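Local structure of KLLA0E08119p (Kluyveromyces lactis, 3VA7) at residues A[663-668]-A[779-784]; A[728-733]-A[889-894]; A[762-767]-A[843-848]. The protein is the urea carboxylase part of a longer enzyme and probably carboxylates urea to urea-1-carboxylate with ATP, hydrogencarbonate and biotin. One frame throughout, in Å; residues are numbered along the deposited sequence.

Overall arrangement
From the N terminus the path runs 663-668, 728-733, 762-767, 779-784, 843-848, 889-894. Contact 1 closes the first loop, bringing 779-784 back beside 663-668 in the mixed sheet of the carboxyltransferase domain. Before it closes, 728-733 and 762-767 have already left for later partners, so contacts 2 and 3 both cross it. Contact 3 starts and ends within the span of contact 2. Both join the first half of the domain (subdomains A and B) to the second (C and D), where 847-852 and 889-894 are neighbouring strands. Contacts 1 and 3 meet at Gly666, contacts 2 and 3 at Ser732 and Ala843; contacts 1 and 2 stay about 8 Å apart at their nearest atoms.

Contact 1: A[663-668]-A[779-784]; sequences WKIGVT and IQFVPL
Val667 brings its CG1 methyl obliquely against the Phe781 ring, 3.5 Å from CD1. CG1 is carried there by a first torsion that sets it opposite the carbonyl carbon (chi1 -59°). Directly across from Phe781 in the register, Ile665 runs alongside it in the same direction, its CB 4.1 Å from ring atom CD1, while its CD1 methyl reaches CG2 of Ile779. Ile779 CG1 in turn covers part of one face of the Phe781 ring, offset toward the rim. Together these residues form a buried apolar face. Phe686 and Trp691 add their rings to Phe781, and Val762 of the next strand touches both Ile665 and Val667. On the other face the contact becomes polar: Lys664 bends at its second torsion so that NZ donates to OE1 of the extended Gln780, from a position tilted out of the carbonyl plane. The amide is gripped at its other end as well, because Gln780 NE2 bonds to Phe687 O. Farther along this face, Val782 CG1 lies 3.5 Å from Gly666 CA; Leu784, after the last bridge, brings CD2 to 3.6 Å from the same CA. The backbones are joined in parallel register. Gln780 N donates to Trp663 O and Val782 N to Ile665 O, while Ile665 N and Val667 N return bonds to Gln780 O (2.7 Å) and Val782 O (2.8 Å). The Leu784 N to Val667 O bond that follows is weak. Strands 662-669 and 778-783 are the first and last of a seven-strand mixed sheet in the carboxyltransferase domain, and this is the one parallel pairing in it, closing an otherwise antiparallel sheet on itself.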
loop_
_atom_site.group_PDB
_atom_site.type_symbol
_atom_site.label_atom_id
_atom_site.label_comp_id
_atom_site.label_asym_id
_atom_site.label_seq_id
_atom_site.Cartn_x
_atom_site.Cartn_y
_atom_site.Cartn_z
ATOM N N TRP A 663 -18.750 22.798 -19.772
ATOM C CA TRP A 663 -17.912 23.512 -18.815
ATOM C C TRP A 663 -16.880 24.330 -19.495
ATOM O O TRP A 663 -16.353 23.909 -20.534
ATOM C CB TRP A 663 -17.107 22.508 -18.022
ATOM C CG TRP A 663 -17.797 21.476 -17.242
ATOM C CD1 TRP A 663 -18.290 20.281 -17.698
ATOM C CD2 TRP A 663 -17.988 21.499 -15.825
ATOM N NE1 TRP A 663 -18.828 19.557 -16.615
ATOM C CE2 TRP A 663 -18.639 20.285 -15.463
ATOM C CE3 TRP A 663 -17.649 22.412 -14.821
ATOM C CZ2 TRP A 663 -18.937 19.967 -14.149
ATOM C CZ3 TRP A 663 -17.976 22.106 -13.492
ATOM C CH2 TRP A 663 -18.607 20.892 -13.166
ATOM N N LYS A 664 -16.549 25.484 -18.899
ATOM C CA LYS A 664 -15.387 26.265 -19.400
ATOM C C LYS A 664 -14.329 26.092 -18.363
ATOM O O LYS A 664 -14.611 26.215 -17.154
ATOM C CB LYS A 664 -15.672 27.757 -19.582
ATOM C CG LYS A 664 -16.807 28.117 -20.561
ATOM C CD LYS A 664 -16.640 27.506 -21.911
ATOM C CE LYS A 664 -17.969 27.491 -22.669
ATOM N NZ LYS A 664 -17.786 27.079 -24.088
ATOM N N ILE A 665 -13.117 25.779 -18.820
ATOM C CA ILE A 665 -12.050 25.434 -17.909
ATOM C C ILE A 665 -10.818 26.261 -18.174
ATOM O O ILE A 665 -10.217 26.155 -19.255
ATOM C CB ILE A 665 -11.796 23.906 -17.948
ATOM C CG1 ILE A 665 -13.087 23.182 -17.515
ATOM C CG2 ILE A 665 -10.593 23.508 -17.061
ATOM C CD1 ILE A 665 -12.914 21.791 -17.075
ATOM N N GLY A 666 -10.442 27.095 -17.203
ATOM C CA GLY A 666 -9.328 28.046 -17.388
ATOM C C GLY A 666 -7.975 27.363 -17.344
ATOM O O GLY A 666 -7.740 26.484 -16.496
ATOM N N VAL A 667 -7.071 27.737 -18.237
ATOM C CA VAL A 667 -5.754 27.138 -18.254
ATOM C C VAL A 667 -4.732 28.229 -18.525
ATOM O O VAL A 667 -5.080 29.265 -19.080
ATOM C CB VAL A 667 -5.585 26.112 -19.420
ATOM C CG1 VAL A 667 -6.605 24.948 -19.353
ATOM C CG2 VAL A 667 -5.598 26.811 -20.783
ATOM N N THR A 668 -3.469 27.984 -18.159
ATOM C CA THR A 668 -2.358 28.796 -18.611
ATOM C C THR A 668 -1.767 28.117 -19.834
ATOM O O THR A 668 -1.566 26.920 -19.823
ATOM C CB THR A 668 -1.308 29.022 -17.516
ATOM O OG1 THR A 668 -0.685 27.790 -17.162
ATOM C CG2 THR A 668 -1.938 29.593 -16.266
ATOM N N ILE A 779 -16.137 20.214 -22.696
ATOM C CA ILE A 779 -15.376 21.257 -22.034
ATOM C C ILE A 779 -14.740 22.111 -23.076
ATOM O O ILE A 779 -14.565 21.661 -24.223
ATOM C CB ILE A 779 -14.274 20.689 -21.053
ATOM C CG1 ILE A 779 -13.086 20.092 -21.811
ATOM C CG2 ILE A 779 -14.851 19.624 -20.102
ATOM C CD1 ILE A 779 -12.133 19.274 -20.917
ATOM N N GLN A 780 -14.377 23.331 -22.686
ATOM C CA GLN A 780 -13.599 24.239 -23.535
ATOM C C GLN A 780 -12.577 24.884 -22.643
ATOM O O GLN A 780 -12.884 25.358 -21.524
ATOM C CB GLN A 780 -14.473 25.336 -24.134
ATOM C CG GLN A 780 -13.752 26.177 -25.170
ATOM C CD GLN A 780 -14.623 27.303 -25.747
ATOM O OE1 GLN A 780 -15.600 27.758 -25.120
ATOM N NE2 GLN A 780 -14.263 27.763 -26.941
ATOM N N PHE A 781 -11.346 24.878 -23.133
ATOM C CA PHE A 781 -10.225 25.459 -22.397
ATOM C C PHE A 781 -10.097 26.926 -22.696
ATOM O O PHE A 781 -10.055 27.375 -23.833
ATOM C CB PHE A 781 -8.932 24.717 -22.736
ATOM C CG PHE A 781 -8.926 23.288 -22.283
ATOM C CD1 PHE A 781 -9.053 22.979 -20.917
ATOM C CD2 PHE A 781 -8.783 22.249 -23.211
ATOM C CE1 PHE A 781 -9.058 21.674 -20.487
ATOM C CE2 PHE A 781 -8.779 20.909 -22.782
ATOM C CZ PHE A 781 -8.930 20.609 -21.425
ATOM N N VAL A 782 -10.008 27.685 -21.651
ATOM C CA VAL A 782 -10.127 29.112 -21.766
ATOM C C VAL A 782 -8.771 29.684 -21.274
ATOM O O VAL A 782 -8.313 29.360 -20.165
ATOM C CB VAL A 782 -11.372 29.458 -20.920
ATOM C CG1 VAL A 782 -11.027 30.091 -19.653
ATOM C CG2 VAL A 782 -12.385 30.224 -21.732
ATOM N N PRO A 783 -8.066 30.453 -22.127
ATOM C CA PRO A 783 -6.743 30.974 -21.726
ATOM C C PRO A 783 -6.814 32.016 -20.617
ATOM O O PRO A 783 -7.742 32.840 -20.529
ATOM C CB PRO A 783 -6.192 31.596 -23.000
ATOM C CG PRO A 783 -7.390 31.908 -23.789
ATOM C CD PRO A 783 -8.507 30.987 -23.423
ATOM N N LEU A 784 -5.828 31.951 -19.752
ATOM C CA LEU A 784 -5.830 32.687 -18.525
ATOM C C LEU A 784 -4.345 33.063 -18.307
ATOM O O LEU A 784 -3.420 32.236 -18.607
ATOM C CB LEU A 784 -6.336 31.778 -17.426
ATOM C CG LEU A 784 -7.668 31.956 -16.704
ATOM C CD1 LEU A 784 -8.828 32.085 -17.641
ATOM C CD2 LEU A 784 -7.870 30.846 -15.641
#

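Contact 2: A[728-733]-A[889-894]; sequences DYVYSL and SVLIEF. With BTI (5-(hexahydro-2-oxo-1H-thieno[3,4-D]imidazol-6-yl)pentanal), chain B.
Leu891 points its isobutyl group at the backbone and side chain of Val730, and the two side chains cross obliquely. Its CG stands opposite the backbone N (chi1 175°), which sends the branch across the gap: CD2 comes within 4.2 Å of Val730 CG1 and 3.5 Å of Tyr731 O, and CD1 borders Ser732 OG at 4.1 Å. These oxygens have polar partners elsewhere, Trp499 NE1 for Tyr731 O and Ala843 O for Ser732 OG, so the leucine methyls lie against groups already bonded. Tyr847, on the strand next to 889-894, also packs on Leu891. Toward the start of both segments the contact turns polar. Ser889 OG faces the CB of Tyr729, and two waters flank the pair: one spans from OG to Asp728 O, to which it donates at 2.6 Å, and the other accepts from Val730 N at 3.0 Å and also bonds OG. One side-chain hydroxyl of 889-894 is thus tied through two waters to two backbone atoms of 728-733. The Tyr729 ring swings away, its OH bonding to Phe756 O and its ring meeting His672 edge to face. Tyr731 turns its side chain away from Leu891 toward the biotin group, whose ureido oxygen O3 lies at the ring edge near its plane. Tyr731 OH takes a hydrogen bond from Phe756 N, which helps fix the phenol. Segment 728-733 thus backs the biotin pocket onto the second half of the carboxyltransferase domain through apolar packing and bridging waters, instead of direct polar bonds.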
loop_
_atom_site.group_PDB
_atom_site.type_symbol
_atom_site.label_atom_id
_atom_site.label_comp_id
_atom_site.label_asym_id
_atom_site.label_seq_id
_atom_site.Cartn_x
_atom_site.Cartn_y
_atom_site.Cartn_z
ATOM N N ASP A 728 11.816 12.867 -22.422
ATOM C CA ASP A 728 11.049 12.816 -21.174
ATOM C C ASP A 728 11.465 13.939 -20.222
ATOM O O ASP A 728 12.681 14.210 -20.062
ATOM C CB ASP A 728 11.139 11.403 -20.547
ATOM C CG ASP A 728 10.695 10.291 -21.525
ATOM O OD1 ASP A 728 9.958 9.381 -21.089
ATOM O OD2 ASP A 728 11.052 10.354 -22.747
ATOM N N TYR A 729 10.439 14.610 -19.663
ATOM C CA TYR A 729 10.546 15.844 -18.866
ATOM C C TYR A 729 9.377 15.730 -17.936
ATOM O O TYR A 729 8.486 14.918 -18.190
ATOM C CB TYR A 729 10.438 17.136 -19.743
ATOM C CG TYR A 729 9.073 17.280 -20.368
ATOM C CD1 TYR A 729 8.790 16.693 -21.573
ATOM C CD2 TYR A 729 8.054 17.949 -19.706
ATOM C CE1 TYR A 729 7.526 16.791 -22.149
ATOM C CE2 TYR A 729 6.801 18.078 -20.257
ATOM C CZ TYR A 729 6.516 17.473 -21.481
ATOM O OH TYR A 729 5.232 17.551 -22.029
ATOM N N VAL A 730 9.356 16.524 -16.875
ATOM C CA VAL A 730 8.375 16.332 -15.794
ATOM C C VAL A 730 7.194 17.219 -16.044
ATOM O O VAL A 730 7.330 18.364 -16.505
ATOM C CB VAL A 730 8.939 16.563 -14.422
ATOM C CG1 VAL A 730 7.904 16.205 -13.352
ATOM C CG2 VAL A 730 10.230 15.707 -14.239
ATOM N N TYR A 731 6.023 16.676 -15.827
ATOM C CA TYR A 731 4.831 17.342 -16.267
ATOM C C TYR A 731 4.302 18.154 -15.113
ATOM O O TYR A 731 4.623 17.898 -13.946
ATOM C CB TYR A 731 3.736 16.327 -16.563
ATOM C CG TYR A 731 3.934 15.422 -17.717
ATOM C CD1 TYR A 731 4.761 15.757 -18.774
ATOM C CD2 TYR A 731 3.222 14.226 -17.785
ATOM C CE1 TYR A 731 4.907 14.870 -19.902
ATOM C CE2 TYR A 731 3.341 13.359 -18.859
ATOM C CZ TYR A 731 4.161 13.668 -19.921
ATOM O OH TYR A 731 4.227 12.776 -20.993
ATOM N N SER A 732 3.379 19.034 -15.434
ATOM C CA SER A 732 2.688 19.803 -14.400
ATOM C C SER A 732 1.346 19.201 -14.041
ATOM O O SER A 732 0.594 18.795 -14.923
ATOM C CB SER A 732 2.452 21.224 -14.925
ATOM O OG SER A 732 3.691 21.899 -15.072
ATOM N N LEU A 733 1.031 19.161 -12.755
ATOM C CA LEU A 733 -0.350 18.941 -12.354
ATOM C C LEU A 733 -1.276 19.821 -13.214
ATOM O O LEU A 733 -1.093 21.075 -13.337
ATOM C CB LEU A 733 -0.508 19.283 -10.909
ATOM C CG LEU A 733 -0.627 18.161 -9.900
ATOM C CD1 LEU A 733 -0.692 16.726 -10.511
ATOM C CD2 LEU A 733 0.479 18.303 -8.820
ATOM N N SER A 889 15.871 18.719 -18.974
ATOM C CA SER A 889 15.049 19.770 -18.463
ATOM C C SER A 889 14.911 19.597 -16.957
ATOM O O SER A 889 15.348 18.576 -16.376
ATOM C CB SER A 889 13.683 19.693 -19.114
ATOM O OG SER A 889 13.010 18.613 -18.469
ATOM N N VAL A 890 14.308 20.595 -16.313
ATOM C CA VAL A 890 13.982 20.463 -14.894
ATOM C C VAL A 890 12.783 21.303 -14.680
ATOM O O VAL A 890 12.633 22.396 -15.263
ATOM C CB VAL A 890 15.156 20.929 -13.913
ATOM C CG1 VAL A 890 15.707 22.349 -14.320
ATOM C CG2 VAL A 890 14.711 20.908 -12.418
ATOM N N LEU A 891 11.885 20.811 -13.867
ATOM C CA LEU A 891 10.684 21.576 -13.679
ATOM C C LEU A 891 10.776 22.205 -12.295
ATOM O O LEU A 891 11.104 21.533 -11.323
ATOM C CB LEU A 891 9.474 20.670 -13.842
ATOM C CG LEU A 891 8.150 21.332 -13.559
ATOM C CD1 LEU A 891 7.747 22.229 -14.727
ATOM C CD2 LEU A 891 7.125 20.285 -13.232
ATOM N N ILE A 892 10.492 23.495 -12.233
ATOM C CA ILE A 892 10.635 24.243 -11.031
ATOM C C ILE A 892 9.285 24.690 -10.532
ATOM O O ILE A 892 8.584 25.459 -11.229
ATOM C CB ILE A 892 11.488 25.457 -11.336
ATOM C CG1 ILE A 892 12.926 25.001 -11.439
ATOM C CG2 ILE A 892 11.401 26.480 -10.201
ATOM C CD1 ILE A 892 13.607 25.587 -12.480
ATOM N N GLU A 893 8.909 24.202 -9.349
ATOM C CA GLU A 893 7.617 24.549 -8.787
ATOM C C GLU A 893 7.812 25.670 -7.824
ATOM O O GLU A 893 8.756 25.626 -6.981
ATOM C CB GLU A 893 6.911 23.380 -8.081
ATOM C CG GLU A 893 5.447 23.690 -7.692
ATOM C CD GLU A 893 4.763 22.606 -6.820
ATOM O OE1 GLU A 893 5.300 21.503 -6.666
ATOM O OE2 GLU A 893 3.674 22.867 -6.248
ATOM N N PHE A 894 6.938 26.677 -7.920
ATOM C CA PHE A 894 7.018 27.771 -6.961
ATOM C C PHE A 894 5.731 28.085 -6.224
ATOM O O PHE A 894 4.612 27.676 -6.599
ATOM C CB PHE A 894 7.602 29.041 -7.593
ATOM C CG PHE A 894 6.828 29.557 -8.827
ATOM C CD1 PHE A 894 6.056 30.735 -8.745
ATOM C CD2 PHE A 894 6.906 28.878 -10.070
ATOM C CE1 PHE A 894 5.367 31.225 -9.872
ATOM C CE2 PHE A 894 6.211 29.338 -11.216
ATOM C CZ PHE A 894 5.433 30.513 -11.116
HETATM C C11 BTI B . -5.269 7.732 -18.066
HETATM O O11 BTI B . -5.060 6.839 -18.945
HETATM C C10 BTI B . -4.249 8.836 -17.656
HETATM C C9 BTI B . -2.923 8.639 -18.388
HETATM C C8 BTI B . -1.947 9.806 -18.330
HETATM C C7 BTI B . -0.874 9.819 -19.437
HETATM C C2 BTI B . -0.128 8.515 -19.628
HETATM S S1 BTI B . 0.728 7.990 -18.172
HETATM C C6 BTI B . 1.893 7.013 -19.054
HETATM C C5 BTI B . 2.018 7.577 -20.452
HETATM N N3 BTI B . 3.218 8.366 -20.357
HETATM C C3 BTI B . 2.948 9.644 -20.413
HETATM O O3 BTI B . 3.873 10.582 -20.401
HETATM N N2 BTI B . 1.657 9.875 -20.531
HETATM C C4 BTI B . 0.928 8.626 -20.714
HETATM O O HOH W 1 13.621 16.590 -20.381
HETATM O O HOH W 2 11.885 17.933 -16.199
#

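Contact 3: A[762-767]-A[843-848]; sequences VAEAEL and AGDRYI. With NA (sodium ion), chain K.
A sodium site joins the two segments: Glu764 OE2 binds the ion at 2.7 Å and Asp845 OD2 at 2.0 Å, with one water on the metal and Arg790 also belonging to the site. The extended chain of Glu764 (CG anti to the backbone N, chi1 -177°) carries CG across the Arg846 guanidinium, 3.6 Å above its centre. Its carboxylate is nearly parallel to that group, the planes 15° apart, but OE1 stays 4.1 Å from NH1 with no N-H aimed at it, so charge and stacking, not a salt bridge, draw the two together. Arg846 and Asp845 sit at the two inner positions of a type I turn from Gly844 to Tyr847, the turn of the beta hairpin formed by strands 838-842 and 847-852, which holds both side chains toward 762-767. A water in the guanidinium plane links the arginine to the other backbone, accepting from NH2 at 2.7 Å and donating to Val762 O. With an alanine here instead of the arginine, the Glu764 carboxylate is likely to lose the guanidinium stacked on it, and this water its NH2 donor. A second water accepts from Ala765 N and donates to Asp845 OD1. Leu767 CD1 borders the guanidinium edge.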
loop_
_atom_site.group_PDB
_atom_site.type_symbol
_atom_site.label_atom_id
_atom_site.label_comp_id
_atom_site.label_asym_id
_atom_site.label_seq_id
_atom_site.Cartn_x
_atom_site.Cartn_y
_atom_site.Cartn_z
ATOM N N VAL A 762 -4.284 23.278 -16.815
ATOM C CA VAL A 762 -5.402 23.724 -16.066
ATOM C C VAL A 762 -4.865 24.477 -14.847
ATOM O O VAL A 762 -3.847 24.028 -14.206
ATOM C CB VAL A 762 -6.263 22.516 -15.649
ATOM C CG1 VAL A 762 -7.370 22.960 -14.702
ATOM C CG2 VAL A 762 -6.823 21.797 -16.891
ATOM N N ALA A 763 -5.513 25.613 -14.509
ATOM C CA ALA A 763 -4.957 26.439 -13.448
ATOM C C ALA A 763 -5.199 25.745 -12.149
ATOM O O ALA A 763 -6.189 25.107 -11.996
ATOM C CB ALA A 763 -5.534 27.850 -13.438
ATOM N N GLU A 764 -4.285 25.858 -11.215
ATOM C CA GLU A 764 -4.436 25.146 -9.975
ATOM C C GLU A 764 -5.895 25.138 -9.530
ATOM O O GLU A 764 -6.449 24.078 -9.195
ATOM C CB GLU A 764 -3.585 25.806 -8.906
ATOM C CG GLU A 764 -3.599 25.092 -7.566
ATOM C CD GLU A 764 -2.584 25.677 -6.608
ATOM O OE1 GLU A 764 -2.632 25.315 -5.422
ATOM O OE2 GLU A 764 -1.751 26.533 -7.045
ATOM N N ALA A 765 -6.490 26.333 -9.552
ATOM C CA ALA A 765 -7.756 26.643 -8.908
ATOM C C ALA A 765 -8.887 26.259 -9.823
ATOM O O ALA A 765 -10.058 26.322 -9.413
ATOM C CB ALA A 765 -7.831 28.143 -8.631
ATOM N N GLU A 766 -8.544 25.925 -11.064
ATOM C CA GLU A 766 -9.506 25.358 -11.996
ATOM C C GLU A 766 -9.580 23.808 -12.003
ATOM O O GLU A 766 -10.547 23.231 -12.515
ATOM C CB GLU A 766 -9.299 25.912 -13.406
ATOM C CG GLU A 766 -9.510 27.392 -13.450
ATOM C CD GLU A 766 -10.948 27.722 -13.739
ATOM O OE1 GLU A 766 -11.372 27.399 -14.867
ATOM O OE2 GLU A 766 -11.643 28.265 -12.862
ATOM N N LEU A 767 -8.578 23.149 -11.423
ATOM C CA LEU A 767 -8.530 21.670 -11.388
ATOM C C LEU A 767 -9.772 21.023 -10.771
ATOM O O LEU A 767 -10.146 19.949 -11.201
ATOM C CB LEU A 767 -7.253 21.166 -10.691
ATOM C CG LEU A 767 -6.193 20.801 -11.721
ATOM C CD1 LEU A 767 -4.881 20.387 -11.049
ATOM C CD2 LEU A 767 -6.715 19.658 -12.578
ATOM N N ALA A 843 4.598 26.674 -17.409
ATOM C CA ALA A 843 4.002 25.339 -17.296
ATOM C C ALA A 843 3.065 25.244 -16.119
ATOM O O ALA A 843 3.331 24.529 -15.146
ATOM C CB ALA A 843 5.112 24.263 -17.198
ATOM N N GLY A 844 1.978 25.973 -16.205
ATOM C CA GLY A 844 1.040 26.035 -15.114
ATOM C C GLY A 844 1.263 27.228 -14.211
ATOM O O GLY A 844 2.331 27.777 -14.111
ATOM N N ASP A 845 0.183 27.662 -13.622
ATOM C CA ASP A 845 0.106 28.542 -12.467
ATOM C C ASP A 845 1.340 28.386 -11.458
ATOM O O ASP A 845 1.698 29.313 -10.737
ATOM C CB ASP A 845 -1.260 28.065 -11.867
ATOM C CG ASP A 845 -1.731 28.899 -10.771
ATOM O OD1 ASP A 845 -2.683 29.628 -10.989
ATOM O OD2 ASP A 845 -1.206 28.857 -9.625
ATOM N N ARG A 846 1.935 27.185 -11.383
ATOM C CA ARG A 846 2.848 26.797 -10.281
ATOM C C ARG A 846 4.278 26.428 -10.710
ATOM O O ARG A 846 5.099 26.021 -9.870
ATOM C CB ARG A 846 2.312 25.572 -9.514
ATOM C CG ARG A 846 1.300 25.869 -8.423
ATOM C CD ARG A 846 0.677 24.639 -7.870
ATOM N NE ARG A 846 -0.205 24.034 -8.866
ATOM C CZ ARG A 846 -0.917 22.918 -8.663
ATOM N NH1 ARG A 846 -0.861 22.285 -7.487
ATOM N NH2 ARG A 846 -1.727 22.481 -9.617
ATOM N N TYR A 847 4.599 26.545 -11.993
ATOM C CA TYR A 847 5.897 26.066 -12.391
ATOM C C TYR A 847 6.360 26.687 -13.654
ATOM O O TYR A 847 5.546 27.063 -14.526
ATOM C CB TYR A 847 5.848 24.595 -12.803
ATOM C CG TYR A 847 4.983 23.617 -12.074
ATOM C CD1 TYR A 847 3.563 23.607 -12.229
ATOM C CD2 TYR A 847 5.594 22.643 -11.299
ATOM C CE1 TYR A 847 2.802 22.677 -11.591
ATOM C CE2 TYR A 847 4.852 21.676 -10.672
ATOM C CZ TYR A 847 3.472 21.678 -10.828
ATOM O OH TYR A 847 2.837 20.685 -10.155
ATOM N N ILE A 848 7.683 26.670 -13.773
ATOM C CA ILE A 848 8.375 27.072 -14.974
ATOM C C ILE A 848 9.194 25.856 -15.384
ATOM O O ILE A 848 9.900 25.274 -14.571
ATOM C CB ILE A 848 9.343 28.288 -14.694
ATOM C CG1 ILE A 848 8.553 29.588 -14.316
ATOM C CG2 ILE A 848 10.287 28.517 -15.832
ATOM C CD1 ILE A 848 9.456 30.942 -14.294
HETATM NA NA NA K . -1.185 29.136 -7.593
HETATM O O HOH W 3 -1.832 23.401 -12.165
HETATM O O HOH W 4 -4.870 28.716 -10.250
HETATM O O HOH W 5 -0.376 28.049 -4.986
#